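Local coordinates for pancreatic lipase related protein 2 (PDB 1W52), which probably hydrolyses ester bonds of galactolipids and triacylglycerols, releasing free fatty acids, at residues C298-A303 and T423-A428; R341-I346 and T386-V391; Y357-L362 and S369-I374. All blocks are in the same frame, centred on the assembly; numbering follows the deposited sequence.

Interaction 1: residues C298-A303 and T423-A428; sequences CFPCPA and TVQSGA
Pro300 and Gly427 bring two irregular loops together, their CA atoms 4.3 Å apart, and the approach continues one residue on with Cys301 beside Ala428. One backbone hydrogen bond fixes the alignment: Cys301 N donates to Gly427 O over 2.7 Å at an N-H...O angle of 147°. The cis peptide preceding Pro300 turns the chain here and sets the proline CB over the centre of the Phe299 ring, within the same segment. Phe299 has CG anti to its own N (chi1 -177°), which carries the ring out to 423-428. Phe299 CE2 lies 3.4 Å from Gly427 CA, and Phe299 CZ is close to Ser426 O. At the ring's edge, Phe299 CE1 meets Gln425 CD at 3.9 Å, with ring and amide planes 76° apart. The Gln425 side chain is extended, and its OE1 reaches Pro300 CG at 3.5 Å. An alanine here would remove the ring, and would probably open a gap beside Gly427 CA and leave the Gln425 amide with only the proline ring of this segment against it. Disulfides to Cys287 and Cys306 brace Cys298 and Cys301, and the whole is an interdomain junction, where the lipase domain abuts a loop of the C-terminal PLAT domain.

Interaction 2: residues R341-I346 and T386-V391; sequences RYRVSI and TLDVDV
Tyr342 and Val389 form an antiparallel hydrogen-bonded pair that sets the alignment of the two strands. Tyr342 N donates to Val389 O over 3.1 Å, and Val389 N returns a bond to Tyr342 O at 2.9 Å. Farther along, Leu387 N reaches Val344 O at 2.8 Å, though the reverse bond is weak. The short strand axes run at 149° to one another. Charge pairing occupies the face bearing Arg341, Arg343, Asp388 and Asp390. Arg343, bent at chi3 (-63°), brings NE to Asp388 OD1 at 2.9 Å, in the guanidinium plane and on the syn lone pair of that oxygen. Arg341 instead extends its chain, placing NH1 2.6 Å from Asp390 OD1 at the guanidinium edge; the pair is a salt bridge, but its hydrogen bond is bent and weak. Asp388 CB lies over one face of the same guanidinium, 3.3 Å from Arg341 NH2. Apolar contact comes from Tyr342, whose ring atom CD1 sits 3.3 Å from Val391 CG2. Asn296, bonded to Asp388 N, and Phe299, touching Arg343, place the charged side against the lipase domain. The arrangement is a two-stranded antiparallel pairing within the PLAT domain, whose fold is a beta-sandwich.

Interaction 3: residues Y357-L362 and S369-I374; sequences YLKVTL and SKQYEI
A hairpin-like return of the chain in the PLAT domain puts Val360 beside Tyr372, the two extended segments running at 147° to each other and joined by six intervening residues. Neither qualifies as a regular strand, yet the CA pairing is orderly: Lys359 opposes Glu373 and Thr361 opposes Gln371, before a one-residue shift brings Leu362 to Ser369. Ile374 N donates to Leu358 O over 3.0 Å. At the other end Ser369 N donates to Leu362 O at 2.7 Å, a bond less surely placed. Val360 O stands 3.0 Å from Tyr372 N and also receives a CA-H...O contact from Gln371. Among side chains, Val360 CG2 meets Ile374 CG1 at 3.4 Å; the isoleucine's CG1 lies anti to its carbonyl carbon (chi1 -44°), directed to that methyl. Val360 CB and Tyr372 CB follow at 4.2 Å. The tyrosine hydroxyl is bonded beyond the pair, to Asp390 O. At the exposed end, Glu373 OE1 comes 3.4 Å from Tyr357 CE1, with carboxylate and ring planes 20° apart. Ser369 OG donates to Lys370 O, 3.1 Å away, a bond that stays within its segment. The chemistry thus implies joining by sparse backbone bonding and an apolar Val360-Tyr372-Ile374 patch, without a salt bridge between the segments.

Overall arrangement
The three contacts lie on one side of the chain's centre and lead outward from the domain junction into the PLAT domain. Interaction 1 bridges the lipase and PLAT domains; interactions 2 and 3 lie within the latter. Segment 341-346 links the first two, since Arg343 N and Ser345 N probably bond to Gln425 O and Thr423 O. Strand 387-391 links the second to the third: Tyr372 and Ile374 pack on Val389 and Leu387. Interaction 2, seven of whose twelve touching residues are buried, is the most charged; interaction 1, with two of seven buried, combines one backbone bond with contacts of the Phe299 and Pro300 rings, and interaction 3 pairs an apolar side with an exposed polar rim.

Interaction 1: residues C298-A303 and T423-A428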
loop_
_atom_site.group_PDB
_atom_site.type_symbol
_atom_site.label_atom_id
_atom_site.label_comp_id
_atom_site.label_asym_id
_atom_site.label_seq_id
_atom_site.Cartn_x
_atom_site.Cartn_y
_atom_site.Cartn_z
ATOM N N CYS A 298 17.793 5.260 -7.522
ATOM C CA CYS A 298 17.184 3.943 -7.611
ATOM C C CYS A 298 16.215 3.772 -8.779
ATOM O O CYS A 298 15.089 3.279 -8.612
ATOM C CB CYS A 298 16.478 3.643 -6.309
ATOM S SG CYS A 298 17.517 3.997 -4.862
ATOM N N PHE A 299 16.663 4.161 -9.969
ATOM C CA PHE A 299 15.851 4.066 -11.187
ATOM C C PHE A 299 16.661 3.476 -12.402
ATOM O O PHE A 299 17.866 3.684 -12.522
ATOM C CB PHE A 299 15.292 5.457 -11.464
ATOM C CG PHE A 299 14.354 5.554 -12.642
ATOM C CD1 PHE A 299 14.834 5.766 -13.898
ATOM C CD2 PHE A 299 12.981 5.511 -12.476
ATOM C CE1 PHE A 299 13.952 5.871 -15.000
ATOM C CE2 PHE A 299 12.073 5.623 -13.583
ATOM C CZ PHE A 299 12.567 5.798 -14.838
ATOM N N PRO A 300 16.020 2.726 -13.299
ATOM C CA PRO A 300 14.611 2.301 -13.216
ATOM C C PRO A 300 14.460 0.951 -12.529
ATOM O O PRO A 300 15.358 0.525 -11.795
ATOM C CB PRO A 300 14.181 2.226 -14.696
ATOM C CG PRO A 300 15.414 1.913 -15.409
ATOM C CD PRO A 300 16.639 2.269 -14.541
ATOM N N CYS A 301 13.327 0.302 -12.741
ATOM C CA CYS A 301 13.125 -1.001 -12.187
ATOM C C CYS A 301 14.408 -1.791 -12.370
ATOM O O CYS A 301 15.035 -1.659 -13.439
ATOM C CB CYS A 301 11.968 -1.662 -12.912
ATOM S SG CYS A 301 10.377 -0.950 -12.400
ATOM N N PRO A 302 14.777 -2.614 -11.365
ATOM C CA PRO A 302 16.065 -3.344 -11.330
ATOM C C PRO A 302 16.116 -4.565 -12.284
ATOM O O PRO A 302 15.140 -4.786 -13.030
ATOM C CB PRO A 302 16.137 -3.823 -9.873
ATOM C CG PRO A 302 14.707 -4.081 -9.531
ATOM C CD PRO A 302 13.932 -2.967 -10.206
ATOM N N ALA A 303 17.208 -5.346 -12.253
ATOM C CA ALA A 303 17.372 -6.511 -13.148
ATOM C C ALA A 303 16.028 -7.203 -13.469
ATOM O O ALA A 303 15.446 -6.969 -14.539
ATOM C CB ALA A 303 18.385 -7.509 -12.567
ATOM N N THR A 423 16.445 13.209 -23.265
ATOM C CA THR A 423 16.372 11.788 -22.906
ATOM C C THR A 423 15.077 11.513 -22.104
ATOM O O THR A 423 14.952 11.968 -20.970
ATOM C CB THR A 423 17.628 11.380 -22.063
ATOM O OG1 THR A 423 18.837 11.585 -22.807
ATOM C CG2 THR A 423 17.628 9.913 -21.747
ATOM N N VAL A 424 14.107 10.815 -22.698
ATOM C CA VAL A 424 12.974 10.271 -21.924
ATOM C C VAL A 424 13.403 8.899 -21.328
ATOM O O VAL A 424 14.541 8.455 -21.567
ATOM C CB VAL A 424 11.674 10.187 -22.796
ATOM C CG1 VAL A 424 10.924 8.845 -22.638
ATOM C CG2 VAL A 424 10.777 11.313 -22.465
ATOM N N GLN A 425 12.535 8.258 -20.529
ATOM C CA GLN A 425 12.745 6.860 -20.088
ATOM C C GLN A 425 11.587 6.251 -19.272
ATOM O O GLN A 425 10.917 6.955 -18.534
ATOM C CB GLN A 425 14.023 6.755 -19.253
ATOM C CG GLN A 425 14.418 5.340 -18.957
ATOM C CD GLN A 425 15.780 5.252 -18.352
ATOM O OE1 GLN A 425 16.230 4.165 -18.023
ATOM N NE2 GLN A 425 16.452 6.393 -18.201
ATOM N N SER A 426 11.384 4.940 -19.395
ATOM C CA SER A 426 10.422 4.226 -18.549
ATOM C C SER A 426 11.062 3.580 -17.331
ATOM O O SER A 426 12.263 3.320 -17.303
ATOM C CB SER A 426 9.677 3.152 -19.302
ATOM O OG SER A 426 8.628 2.685 -18.489
ATOM N N GLY A 427 10.236 3.333 -16.317
ATOM C CA GLY A 427 10.702 2.828 -15.036
ATOM C C GLY A 427 10.651 1.331 -15.074
ATOM O O GLY A 427 11.629 0.663 -14.768
ATOM N N ALA A 428 9.482 0.843 -15.473
ATOM C CA ALA A 428 9.214 -0.572 -15.711
ATOM C C ALA A 428 10.406 -1.339 -16.319
ATOM O O ALA A 428 10.907 -2.312 -15.715
ATOM C CB ALA A 428 7.963 -0.724 -16.614
#

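Interaction 2: residues R341-I346 and T386-V391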
loop_
_atom_site.group_PDB
_atom_site.type_symbol
_atom_site.label_atom_id
_atom_site.label_comp_id
_atom_site.label_asym_id
_atom_site.label_seq_id
_atom_site.Cartn_x
_atom_site.Cartn_y
_atom_site.Cartn_z
ATOM N N ARG A 341 6.249 5.729 -13.515
ATOM C CA ARG A 341 7.358 6.606 -13.329
ATOM C C ARG A 341 8.211 6.608 -14.567
ATOM O O ARG A 341 8.493 5.558 -15.151
ATOM C CB ARG A 341 8.179 6.152 -12.165
ATOM C CG ARG A 341 9.201 7.126 -11.774
ATOM C CD ARG A 341 9.869 6.707 -10.510
ATOM N NE ARG A 341 10.701 7.709 -9.845
ATOM C CZ ARG A 341 10.225 8.774 -9.223
ATOM N NH1 ARG A 341 8.894 9.022 -9.217
ATOM N NH2 ARG A 341 11.093 9.592 -8.589
ATOM N N TYR A 342 8.639 7.804 -14.949
ATOM C CA TYR A 342 9.469 8.023 -16.112
ATOM C C TYR A 342 10.625 8.898 -15.704
ATOM O O TYR A 342 10.472 9.710 -14.816
ATOM C CB TYR A 342 8.616 8.687 -17.170
ATOM C CG TYR A 342 7.473 7.801 -17.651
ATOM C CD1 TYR A 342 6.230 7.916 -17.089
ATOM C CD2 TYR A 342 7.645 6.849 -18.687
ATOM C CE1 TYR A 342 5.153 7.121 -17.522
ATOM C CE2 TYR A 342 6.569 6.039 -19.130
ATOM C CZ TYR A 342 5.311 6.188 -18.538
ATOM O OH TYR A 342 4.190 5.435 -18.907
ATOM N N ARG A 343 11.803 8.707 -16.281
ATOM C CA ARG A 343 12.874 9.723 -16.143
ATOM C C ARG A 343 12.931 10.683 -17.347
ATOM O O ARG A 343 12.690 10.266 -18.492
ATOM C CB ARG A 343 14.229 9.091 -16.005
ATOM C CG ARG A 343 15.287 10.117 -15.892
ATOM C CD ARG A 343 16.595 9.544 -15.456
ATOM N NE ARG A 343 16.499 8.968 -14.127
ATOM C CZ ARG A 343 17.493 8.382 -13.474
ATOM N NH1 ARG A 343 18.708 8.258 -14.008
ATOM N NH2 ARG A 343 17.273 7.915 -12.259
ATOM N N VAL A 344 13.250 11.956 -17.076
ATOM C CA VAL A 344 13.270 13.011 -18.109
ATOM C C VAL A 344 14.509 13.889 -17.991
ATOM O O VAL A 344 14.638 14.700 -17.072
ATOM C CB VAL A 344 12.025 13.899 -18.100
ATOM C CG1 VAL A 344 12.292 15.095 -18.881
ATOM C CG2 VAL A 344 10.812 13.182 -18.710
ATOM N N SER A 345 15.416 13.701 -18.949
ATOM C CA SER A 345 16.597 14.537 -19.082
ATOM C C SER A 345 16.353 15.611 -20.111
ATOM O O SER A 345 15.577 15.408 -21.062
ATOM C CB SER A 345 17.819 13.723 -19.498
ATOM O OG SER A 345 17.849 12.469 -18.831
ATOM N N ILE A 346 17.015 16.752 -19.880
ATOM C CA ILE A 346 17.087 17.873 -20.816
ATOM C C ILE A 346 18.478 18.525 -20.677
ATOM O O ILE A 346 18.832 19.013 -19.611
ATOM C CB ILE A 346 15.898 18.867 -20.591
ATOM C CG1 ILE A 346 14.638 18.320 -21.303
ATOM C CG2 ILE A 346 16.242 20.241 -21.112
ATOM C CD1 ILE A 346 13.311 19.095 -21.150
ATOM N N THR A 386 18.104 16.533 -15.636
ATOM C CA THR A 386 17.074 15.474 -15.492
ATOM C C THR A 386 16.172 15.614 -14.267
ATOM O O THR A 386 16.515 16.279 -13.280
ATOM C CB THR A 386 17.694 14.046 -15.399
ATOM O OG1 THR A 386 18.767 14.025 -14.463
ATOM C CG2 THR A 386 18.339 13.642 -16.636
ATOM N N LEU A 387 15.039 14.908 -14.329
ATOM C CA LEU A 387 14.112 14.763 -13.195
ATOM C C LEU A 387 13.040 13.648 -13.403
ATOM O O LEU A 387 12.300 13.640 -14.396
ATOM C CB LEU A 387 13.428 16.104 -12.864
ATOM C CG LEU A 387 12.512 16.146 -11.625
ATOM C CD1 LEU A 387 13.277 16.508 -10.343
ATOM C CD2 LEU A 387 11.334 17.082 -11.878
ATOM N N ASP A 388 12.934 12.751 -12.424
ATOM C CA ASP A 388 11.989 11.648 -12.466
ATOM C C ASP A 388 10.603 12.157 -12.195
ATOM O O ASP A 388 10.446 13.057 -11.417
ATOM C CB ASP A 388 12.435 10.600 -11.459
ATOM C CG ASP A 388 13.761 9.966 -11.868
ATOM O OD1 ASP A 388 13.892 9.746 -13.096
ATOM O OD2 ASP A 388 14.720 9.675 -11.104
ATOM N N VAL A 389 9.600 11.631 -12.867
ATOM C CA VAL A 389 8.263 12.181 -12.720
ATOM C C VAL A 389 7.174 11.094 -12.708
ATOM O O VAL A 389 7.441 9.981 -13.073
ATOM C CB VAL A 389 7.959 13.256 -13.812
ATOM C CG1 VAL A 389 9.077 14.284 -13.895
ATOM C CG2 VAL A 389 7.658 12.622 -15.190
ATOM N N ASP A 390 5.948 11.419 -12.298
ATOM C CA ASP A 390 4.951 10.390 -12.035
ATOM C C ASP A 390 3.731 10.604 -12.910
ATOM O O ASP A 390 3.097 11.652 -12.846
ATOM C CB ASP A 390 4.591 10.376 -10.551
ATOM C CG ASP A 390 5.793 10.048 -9.673
ATOM O OD1 ASP A 390 6.365 8.966 -9.859
ATOM O OD2 ASP A 390 6.261 10.796 -8.787
ATOM N N VAL A 391 3.404 9.620 -13.743
ATOM C CA VAL A 391 2.327 9.784 -14.713
ATOM C C VAL A 391 1.059 9.091 -14.231
ATOM O O VAL A 391 0.900 7.905 -14.401
ATOM C CB VAL A 391 2.743 9.334 -16.190
ATOM C CG1 VAL A 391 1.566 9.434 -17.162
ATOM C CG2 VAL A 391 3.913 10.202 -16.739
#

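Interaction 3: residues Y357-L362 and S369-I374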
loop_
_atom_site.group_PDB
_atom_site.type_symbol
_atom_site.label_atom_id
_atom_site.label_comp_id
_atom_site.label_asym_id
_atom_site.label_seq_id
_atom_site.Cartn_x
_atom_site.Cartn_y
_atom_site.Cartn_z
ATOM N N TYR A 357 11.346 28.265 -15.737
ATOM C CA TYR A 357 10.622 27.004 -15.728
ATOM C C TYR A 357 11.011 26.220 -16.986
ATOM O O TYR A 357 11.357 26.834 -18.006
ATOM C CB TYR A 357 9.099 27.273 -15.717
ATOM C CG TYR A 357 8.519 27.766 -14.395
ATOM C CD1 TYR A 357 9.166 27.515 -13.160
ATOM C CD2 TYR A 357 7.305 28.460 -14.371
ATOM C CE1 TYR A 357 8.613 27.956 -11.930
ATOM C CE2 TYR A 357 6.738 28.902 -13.149
ATOM C CZ TYR A 357 7.392 28.650 -11.928
ATOM O OH TYR A 357 6.825 29.093 -10.730
ATOM N N LEU A 358 10.967 24.884 -16.912
ATOM C CA LEU A 358 11.324 24.029 -18.040
ATOM C C LEU A 358 10.266 22.972 -18.181
ATOM O O LEU A 358 10.444 21.818 -17.823
ATOM C CB LEU A 358 12.720 23.428 -17.856
ATOM C CG LEU A 358 13.804 24.145 -18.673
ATOM C CD1 LEU A 358 15.252 23.682 -18.323
ATOM C CD2 LEU A 358 13.518 23.983 -20.186
ATOM N N LYS A 359 9.134 23.401 -18.700
ATOM C CA LYS A 359 7.966 22.548 -18.731
ATOM C C LYS A 359 8.051 21.541 -19.886
ATOM O O LYS A 359 9.040 21.547 -20.645
ATOM C CB LYS A 359 6.692 23.396 -18.753
ATOM C CG LYS A 359 6.630 24.305 -17.530
ATOM C CD LYS A 359 5.329 25.042 -17.363
ATOM C CE LYS A 359 5.465 26.058 -16.231
ATOM N NZ LYS A 359 4.393 27.092 -16.250
ATOM N N VAL A 360 7.039 20.657 -19.948
ATOM C CA VAL A 360 6.984 19.485 -20.831
ATOM C C VAL A 360 5.566 18.881 -20.832
ATOM O O VAL A 360 4.900 18.861 -19.806
ATOM C CB VAL A 360 7.926 18.369 -20.349
ATOM C CG1 VAL A 360 7.977 17.292 -21.393
ATOM C CG2 VAL A 360 9.356 18.856 -20.052
ATOM N N THR A 361 5.103 18.378 -21.965
ATOM C CA THR A 361 3.864 17.563 -22.002
ATOM C C THR A 361 4.130 16.195 -22.697
ATOM O O THR A 361 5.272 15.914 -23.108
ATOM C CB THR A 361 2.686 18.345 -22.681
ATOM O OG1 THR A 361 2.588 19.645 -22.094
ATOM C CG2 THR A 361 1.281 17.740 -22.415
ATOM N N LEU A 362 3.106 15.332 -22.773
ATOM C CA LEU A 362 3.227 14.019 -23.414
ATOM C C LEU A 362 1.929 13.556 -24.057
ATOM O O LEU A 362 0.869 13.692 -23.454
ATOM C CB LEU A 362 3.656 12.968 -22.406
ATOM C CG LEU A 362 4.750 13.334 -21.410
ATOM C CD1 LEU A 362 4.804 12.213 -20.411
ATOM C CD2 LEU A 362 6.118 13.560 -22.050
ATOM N N SER A 369 -0.480 14.063 -21.132
ATOM C CA SER A 369 -0.237 14.129 -19.712
ATOM C C SER A 369 -0.701 15.468 -19.133
ATOM O O SER A 369 -1.865 15.832 -19.289
ATOM C CB SER A 369 1.232 13.848 -19.433
ATOM O OG SER A 369 2.019 14.915 -19.893
ATOM N N LYS A 370 0.194 16.159 -18.425
ATOM C CA LYS A 370 -0.047 17.478 -17.819
ATOM C C LYS A 370 1.227 18.293 -18.092
ATOM O O LYS A 370 2.113 17.801 -18.788
ATOM C CB LYS A 370 -0.323 17.337 -16.298
ATOM C CG LYS A 370 -1.782 16.969 -15.926
ATOM C CD LYS A 370 -2.030 15.442 -15.848
ATOM C CE LYS A 370 -3.406 15.029 -16.417
ATOM N NZ LYS A 370 -4.550 15.573 -15.636
ATOM N N GLN A 371 1.339 19.523 -17.587
ATOM C CA GLN A 371 2.610 20.250 -17.739
ATOM C C GLN A 371 3.569 19.642 -16.718
ATOM O O GLN A 371 3.105 19.113 -15.728
ATOM C CB GLN A 371 2.455 21.781 -17.561
ATOM C CG GLN A 371 1.884 22.582 -18.812
ATOM C CD GLN A 371 2.935 22.994 -19.880
ATOM O OE1 GLN A 371 3.969 23.568 -19.560
ATOM N NE2 GLN A 371 2.637 22.714 -21.147
ATOM N N TYR A 372 4.878 19.677 -16.961
ATOM C CA TYR A 372 5.818 18.965 -16.087
ATOM C C TYR A 372 7.089 19.746 -15.856
ATOM O O TYR A 372 8.074 19.570 -16.551
ATOM C CB TYR A 372 6.172 17.568 -16.647
ATOM C CG TYR A 372 5.253 16.454 -16.183
ATOM C CD1 TYR A 372 3.987 16.362 -16.695
ATOM C CD2 TYR A 372 5.655 15.498 -15.238
ATOM C CE1 TYR A 372 3.133 15.393 -16.293
ATOM C CE2 TYR A 372 4.792 14.505 -14.840
ATOM C CZ TYR A 372 3.521 14.477 -15.381
ATOM O OH TYR A 372 2.559 13.553 -15.055
ATOM N N GLU A 373 7.079 20.608 -14.866
ATOM C CA GLU A 373 8.237 21.417 -14.630
ATOM C C GLU A 373 9.431 20.518 -14.309
ATOM O O GLU A 373 9.535 20.020 -13.198
ATOM C CB GLU A 373 7.988 22.416 -13.489
ATOM C CG GLU A 373 9.275 23.137 -13.040
ATOM C CD GLU A 373 9.147 23.895 -11.733
ATOM O OE1 GLU A 373 8.120 24.604 -11.571
ATOM O OE2 GLU A 373 10.080 23.790 -10.894
ATOM N N ILE A 374 10.357 20.354 -15.247
ATOM C CA ILE A 374 11.561 19.536 -14.986
ATOM C C ILE A 374 12.709 20.321 -14.325
ATOM O O ILE A 374 13.651 19.752 -13.759
ATOM C CB ILE A 374 12.085 18.891 -16.297
ATOM C CG1 ILE A 374 10.948 18.307 -17.138
ATOM C CG2 ILE A 374 13.142 17.817 -16.004
ATOM C CD1 ILE A 374 10.105 17.298 -16.436
#